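Local coordinates for protein glutathione transferase lambda1 (Populus trichocarpa, PDB 4PQH) that binds glutathione, acts as a thiol transferase of the GST fold and probably also conjugates glutathione to halide-bearing substrates, at residues A[72-84]-A[88-100]. Numbering follows the deposited sequence.
Sequences KVYPPNKVPSLEH and VKGESLDLIKYID. With GSH (glutathione), chain C.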
loop_
_atom_site.group_PDB
_atom_site.type_symbol
_atom_site.label_atom_id
_atom_site.label_comp_id
_atom_site.label_asym_id
_atom_site.label_seq_id
_atom_site.Cartn_x
_atom_site.Cartn_y
_atom_site.Cartn_z
ATOM N N LYS A 72 23.904 2.390 -3.991
ATOM C CA LYS A 72 24.203 0.979 -3.745
ATOM C C LYS A 72 22.986 0.063 -3.754
ATOM O O LYS A 72 23.119 -1.149 -3.925
ATOM C CB LYS A 72 24.935 0.819 -2.414
ATOM C CG LYS A 72 26.277 1.518 -2.369
ATOM C CD LYS A 72 26.827 1.534 -0.959
ATOM C CE LYS A 72 26.674 0.175 -0.306
ATOM N NZ LYS A 72 27.488 0.061 0.931
ATOM N N VAL A 73 21.806 0.636 -3.559
ATOM C CA VAL A 73 20.604 -0.172 -3.407
ATOM C C VAL A 73 19.639 -0.028 -4.578
ATOM O O VAL A 73 19.337 -1.004 -5.266
ATOM C CB VAL A 73 19.864 0.170 -2.104
ATOM C CG1 VAL A 73 18.610 -0.674 -1.981
ATOM C CG2 VAL A 73 20.770 -0.049 -0.905
ATOM N N TYR A 74 19.162 1.190 -4.807
ATOM C CA TYR A 74 18.094 1.415 -5.775
ATOM C C TYR A 74 18.280 2.750 -6.508
ATOM O O TYR A 74 17.873 3.807 -6.018
ATOM C CB TYR A 74 16.734 1.336 -5.063
ATOM C CG TYR A 74 15.527 1.350 -5.973
ATOM C CD1 TYR A 74 15.340 0.362 -6.934
ATOM C CD2 TYR A 74 14.558 2.335 -5.852
ATOM C CE1 TYR A 74 14.235 0.373 -7.763
ATOM C CE2 TYR A 74 13.447 2.350 -6.676
ATOM C CZ TYR A 74 13.292 1.369 -7.630
ATOM O OH TYR A 74 12.194 1.393 -8.453
ATOM N N PRO A 75 18.913 2.701 -7.691
ATOM C CA PRO A 75 19.186 3.899 -8.499
ATOM C C PRO A 75 17.994 4.838 -8.784
ATOM O O PRO A 75 18.211 6.049 -8.773
ATOM C CB PRO A 75 19.760 3.318 -9.795
ATOM C CG PRO A 75 20.442 2.070 -9.348
ATOM C CD PRO A 75 19.539 1.500 -8.275
ATOM N N PRO A 76 16.773 4.315 -9.037
ATOM C CA PRO A 76 15.664 5.263 -9.244
ATOM C C PRO A 76 15.374 6.158 -8.030
ATOM O O PRO A 76 14.631 7.142 -8.156
ATOM C CB PRO A 76 14.469 4.346 -9.529
ATOM C CG PRO A 76 15.086 3.108 -10.095
ATOM C CD PRO A 76 16.356 2.928 -9.323
ATOM N N ASN A 77 15.947 5.813 -6.880
ATOM C CA ASN A 77 15.935 6.677 -5.701
ATOM C C ASN A 77 14.530 7.008 -5.210
ATOM O O ASN A 77 14.216 8.161 -4.898
ATOM C CB ASN A 77 16.731 7.957 -5.976
ATOM C CG ASN A 77 17.143 8.677 -4.706
ATOM O OD1 ASN A 77 17.257 8.076 -3.642
ATOM N ND2 ASN A 77 17.377 9.977 -4.819
ATOM N N LYS A 78 13.684 5.985 -5.165
ATOM C CA LYS A 78 12.353 6.099 -4.584
ATOM C C LYS A 78 12.097 4.907 -3.680
ATOM O O LYS A 78 12.781 3.888 -3.797
ATOM C CB LYS A 78 11.283 6.157 -5.677
ATOM C CG LYS A 78 11.376 7.387 -6.572
ATOM C CD LYS A 78 10.238 7.439 -7.579
ATOM C CE LYS A 78 10.298 8.712 -8.413
ATOM N NZ LYS A 78 9.237 8.738 -9.460
ATOM N N VAL A 79 11.136 5.052 -2.767
ATOM C CA VAL A 79 10.644 3.918 -1.978
ATOM C C VAL A 79 9.216 3.607 -2.401
ATOM O O VAL A 79 8.486 4.502 -2.806
ATOM C CB VAL A 79 10.694 4.193 -0.452
ATOM C CG1 VAL A 79 12.136 4.261 0.030
ATOM C CG2 VAL A 79 9.929 5.468 -0.094
ATOM N N PRO A 80 8.796 2.332 -2.307
ATOM C CA PRO A 80 9.536 1.173 -1.800
ATOM C C PRO A 80 10.423 0.507 -2.837
ATOM O O PRO A 80 10.214 0.642 -4.042
ATOM C CB PRO A 80 8.421 0.197 -1.423
ATOM C CG PRO A 80 7.351 0.494 -2.423
ATOM C CD PRO A 80 7.395 1.993 -2.617
ATOM N N SER A 81 11.407 -0.227 -2.342
ATOM C CA SER A 81 12.124 -1.194 -3.153
ATOM C C SER A 81 12.356 -2.439 -2.300
ATOM O O SER A 81 12.404 -2.361 -1.066
ATOM C CB SER A 81 13.436 -0.619 -3.693
ATOM O OG SER A 81 14.383 -0.400 -2.665
ATOM N N LEU A 82 12.484 -3.579 -2.966
ATOM C CA LEU A 82 12.640 -4.856 -2.290
ATOM C C LEU A 82 13.917 -5.515 -2.767
ATOM O O LEU A 82 14.096 -5.737 -3.968
ATOM C CB LEU A 82 11.452 -5.771 -2.587
ATOM C CG LEU A 82 11.498 -7.149 -1.920
ATOM C CD1 LEU A 82 11.318 -7.024 -0.411
ATOM C CD2 LEU A 82 10.455 -8.072 -2.526
ATOM N N GLU A 83 14.801 -5.805 -1.815
ATOM C CA GLU A 83 16.031 -6.536 -2.056
ATOM C C GLU A 83 15.766 -7.989 -1.701
ATOM O O GLU A 83 15.492 -8.317 -0.543
ATOM C CB GLU A 83 17.133 -5.971 -1.166
ATOM C CG GLU A 83 18.451 -6.703 -1.223
ATOM C CD GLU A 83 19.397 -6.252 -0.125
ATOM O OE1 GLU A 83 19.140 -5.185 0.470
ATOM O OE2 GLU A 83 20.385 -6.963 0.151
ATOM N N HIS A 84 15.834 -8.858 -2.705
ATOM C CA HIS A 84 15.522 -10.266 -2.513
ATOM C C HIS A 84 16.218 -11.067 -3.603
ATOM O O HIS A 84 16.132 -10.719 -4.779
ATOM C CB HIS A 84 14.005 -10.485 -2.577
ATOM C CG HIS A 84 13.587 -11.907 -2.360
ATOM N ND1 HIS A 84 13.848 -12.588 -1.189
ATOM C CD2 HIS A 84 12.926 -12.774 -3.159
ATOM C CE1 HIS A 84 13.369 -13.815 -1.279
ATOM N NE2 HIS A 84 12.804 -13.956 -2.465
ATOM N N VAL A 88 17.233 -6.025 -6.701
ATOM C CA VAL A 88 16.424 -5.004 -6.065
ATOM C C VAL A 88 15.360 -4.588 -7.066
ATOM O O VAL A 88 15.668 -4.250 -8.212
ATOM C CB VAL A 88 17.239 -3.783 -5.618
ATOM C CG1 VAL A 88 16.317 -2.748 -4.991
ATOM C CG2 VAL A 88 18.317 -4.192 -4.627
ATOM N N LYS A 89 14.108 -4.638 -6.633
ATOM C CA LYS A 89 12.983 -4.359 -7.504
ATOM C C LYS A 89 12.154 -3.244 -6.900
ATOM O O LYS A 89 12.028 -3.151 -5.680
ATOM C CB LYS A 89 12.110 -5.604 -7.638
ATOM C CG LYS A 89 12.889 -6.889 -7.842
ATOM C CD LYS A 89 12.203 -8.041 -7.143
ATOM C CE LYS A 89 10.729 -8.082 -7.496
ATOM N NZ LYS A 89 10.524 -8.206 -8.966
ATOM N N GLY A 90 11.571 -2.411 -7.753
ATOM C CA GLY A 90 10.697 -1.350 -7.287
ATOM C C GLY A 90 9.281 -1.503 -7.803
ATOM O O GLY A 90 8.920 -2.554 -8.337
ATOM N N GLU A 91 8.503 -0.433 -7.642
ATOM C CA GLU A 91 7.095 -0.330 -8.044
ATOM C C GLU A 91 6.157 -1.077 -7.101
ATOM O O GLU A 91 6.055 -2.305 -7.136
ATOM C CB GLU A 91 6.860 -0.731 -9.507
ATOM C CG GLU A 91 7.446 0.248 -10.521
ATOM C CD GLU A 91 6.887 1.660 -10.385
ATOM O OE1 GLU A 91 7.523 2.591 -10.913
ATOM O OE2 GLU A 91 5.817 1.846 -9.762
ATOM N N SER A 92 5.471 -0.319 -6.254
ATOM C CA SER A 92 4.623 -0.893 -5.204
ATOM C C SER A 92 3.639 -1.967 -5.674
ATOM O O SER A 92 3.502 -3.008 -5.025
ATOM C CB SER A 92 3.890 0.224 -4.457
ATOM O OG SER A 92 3.002 0.933 -5.311
ATOM N N LEU A 93 2.943 -1.722 -6.778
ATOM C CA LEU A 93 1.979 -2.703 -7.284
ATOM C C LEU A 93 2.650 -3.979 -7.771
ATOM O O LEU A 93 2.138 -5.078 -7.553
ATOM C CB LEU A 93 1.108 -2.100 -8.387
ATOM C CG LEU A 93 0.166 -0.994 -7.918
ATOM C CD1 LEU A 93 -0.602 -0.437 -9.102
ATOM C CD2 LEU A 93 -0.788 -1.536 -6.850
ATOM N N ASP A 94 3.791 -3.837 -8.436
ATOM C CA ASP A 94 4.576 -4.995 -8.836
ATOM C C ASP A 94 5.028 -5.760 -7.598
ATOM O O ASP A 94 4.972 -6.993 -7.563
ATOM C CB ASP A 94 5.796 -4.579 -9.660
ATOM C CG ASP A 94 5.430 -4.109 -11.049
ATOM O OD1 ASP A 94 4.280 -4.345 -11.476
ATOM O OD2 ASP A 94 6.301 -3.516 -11.719
ATOM N N LEU A 95 5.461 -5.026 -6.577
ATOM C CA LEU A 95 6.025 -5.635 -5.376
ATOM C C LEU A 95 5.017 -6.398 -4.531
ATOM O O LEU A 95 5.347 -7.450 -3.990
ATOM C CB LEU A 95 6.722 -4.587 -4.512
ATOM C CG LEU A 95 8.019 -4.019 -5.085
ATOM C CD1 LEU A 95 8.645 -3.084 -4.068
ATOM C CD2 LEU A 95 8.949 -5.171 -5.417
ATOM N N ILE A 96 3.805 -5.875 -4.384
ATOM C CA ILE A 96 2.815 -6.617 -3.611
ATOM C C ILE A 96 2.474 -7.930 -4.326
ATOM O O ILE A 96 2.315 -8.968 -3.678
ATOM C CB ILE A 96 1.567 -5.772 -3.242
ATOM C CG1 ILE A 96 0.721 -5.449 -4.474
ATOM C CG2 ILE A 96 1.984 -4.516 -2.474
ATOM C CD1 ILE A 96 -0.493 -4.567 -4.163
ATOM N N LYS A 97 2.409 -7.910 -5.654
ATOM C CA LYS A 97 2.197 -9.145 -6.411
ATOM C C LYS A 97 3.385 -10.097 -6.277
ATOM O O LYS A 97 3.208 -11.312 -6.109
ATOM C CB LYS A 97 1.913 -8.843 -7.885
ATOM C CG LYS A 97 0.583 -8.155 -8.138
ATOM C CD LYS A 97 0.416 -7.847 -9.613
ATOM C CE LYS A 97 -0.901 -7.147 -9.891
ATOM N NZ LYS A 97 -0.967 -6.660 -11.296
ATOM N N TYR A 98 4.590 -9.542 -6.316
ATOM C CA TYR A 98 5.807 -10.331 -6.215
ATOM C C TYR A 98 5.931 -11.012 -4.854
ATOM O O TYR A 98 6.186 -12.216 -4.779
ATOM C CB TYR A 98 7.033 -9.452 -6.500
ATOM C CG TYR A 98 8.323 -10.227 -6.398
ATOM C CD1 TYR A 98 8.825 -10.924 -7.489
ATOM C CD2 TYR A 98 9.028 -10.282 -5.202
ATOM C CE1 TYR A 98 9.999 -11.648 -7.388
ATOM C CE2 TYR A 98 10.193 -10.997 -5.093
ATOM C CZ TYR A 98 10.680 -11.675 -6.187
ATOM O OH TYR A 98 11.853 -12.382 -6.077
ATOM N N ILE A 99 5.739 -10.254 -3.779
ATOM C CA ILE A 99 5.813 -10.831 -2.444
ATOM C C ILE A 99 4.752 -11.914 -2.262
ATOM O O ILE A 99 5.026 -12.984 -1.713
ATOM C CB ILE A 99 5.703 -9.751 -1.345
ATOM C CG1 ILE A 99 6.996 -8.933 -1.315
ATOM C CG2 ILE A 99 5.434 -10.398 0.020
ATOM C CD1 ILE A 99 6.972 -7.787 -0.343
ATOM N N ASP A 100 3.556 -11.648 -2.769
ATOM C CA ASP A 100 2.464 -12.597 -2.633
ATOM C C ASP A 100 2.803 -13.947 -3.255
ATOM O O ASP A 100 2.358 -14.988 -2.766
ATOM C CB ASP A 100 1.195 -12.036 -3.268
ATOM C CG ASP A 100 -0.022 -12.902 -3.010
ATOM O OD1 ASP A 100 -0.195 -13.394 -1.866
ATOM O OD2 ASP A 100 -0.814 -13.083 -3.959
HETATM N N1 GSH C . 5.240 4.401 -8.688
HETATM C CA1 GSH C . 5.995 4.254 -7.458
HETATM C C1 GSH C . 5.414 3.081 -6.725
HETATM O O11 GSH C . 4.238 2.736 -6.973
HETATM O O12 GSH C . 6.100 2.449 -5.901
HETATM C CB1 GSH C . 5.899 5.527 -6.613
HETATM C CG1 GSH C . 6.878 5.547 -5.441
HETATM C CD1 GSH C . 6.935 6.936 -4.844
HETATM O OE1 GSH C . 6.368 8.011 -5.557
HETATM N N2 GSH C . 7.528 7.104 -3.660
HETATM C CA2 GSH C . 7.806 8.462 -3.208
HETATM C C2 GSH C . 9.277 8.731 -3.150
HETATM O O2 GSH C . 10.176 7.684 -2.899
HETATM C CB2 GSH C . 7.241 8.727 -1.821
HETATM S SG2 GSH C . 5.441 8.925 -1.771
HETATM N N3 GSH C . 9.691 9.982 -3.331
HETATM C CA3 GSH C . 11.102 10.289 -3.201
HETATM C C3 GSH C . 11.646 10.952 -4.441
HETATM O O31 GSH C . 12.816 11.393 -4.457
HETATM O O32 GSH C . 10.943 11.059 -5.470
HETATM O O HOH W 1 8.893 1.983 -6.069
HETATM O O HOH W 2 14.155 -10.297 -6.251
#
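L82 and K89 pair in the antiparallel hairpin 81-84/88-90 of the thioredoxin-like domain of this glutathione transferase, whose chain then turns into helix 92-100. L82 N reaches K89 O at 2.8 Å, in the carbonyl plane, and K89 N returns a bond to L82 O.

On the helix side of the hairpin, L82 CB lies 3.8 Å from L95 CD2. With CG anti to the backbone N (chi1 -180°), the rest of the L82 side chain extends toward Y98 and I99, and its CD2 touches both Y98 CD2 and I99 CG1, 3.8 Å from each; the L82 and Y98 side chains cross at about a right angle. The bent K89 chain lays CE over the centre of one Y98 face, 3.3 Å above the plane. At the ring's edge, the Y98 hydroxyl meets H84 CD2 in plane.

Across the sheet, V88 CG1 approaches Y74 CD1 obliquely and also touches S81 CB. The Y74 ring lies between P76 CD, over the centre of one face, and S81 CB, offset toward the rim of the other, and its hydroxyl ends beside G90 CA.

The cis peptide before P80 marks the cis-proline loop characteristic of the thioredoxin-like domain of GSTs, and V79 just ahead of it exchanges two backbone hydrogen bonds with glutathione. P80 CG packs on S92 CB. At the helix start, S92 grips one glutathione carboxylate through N and OG, with E91 OE2 accepting from the ligand's N1. A water donates to P80 O and to glutathione O12 while accepting from E91 N at 2.9 Å.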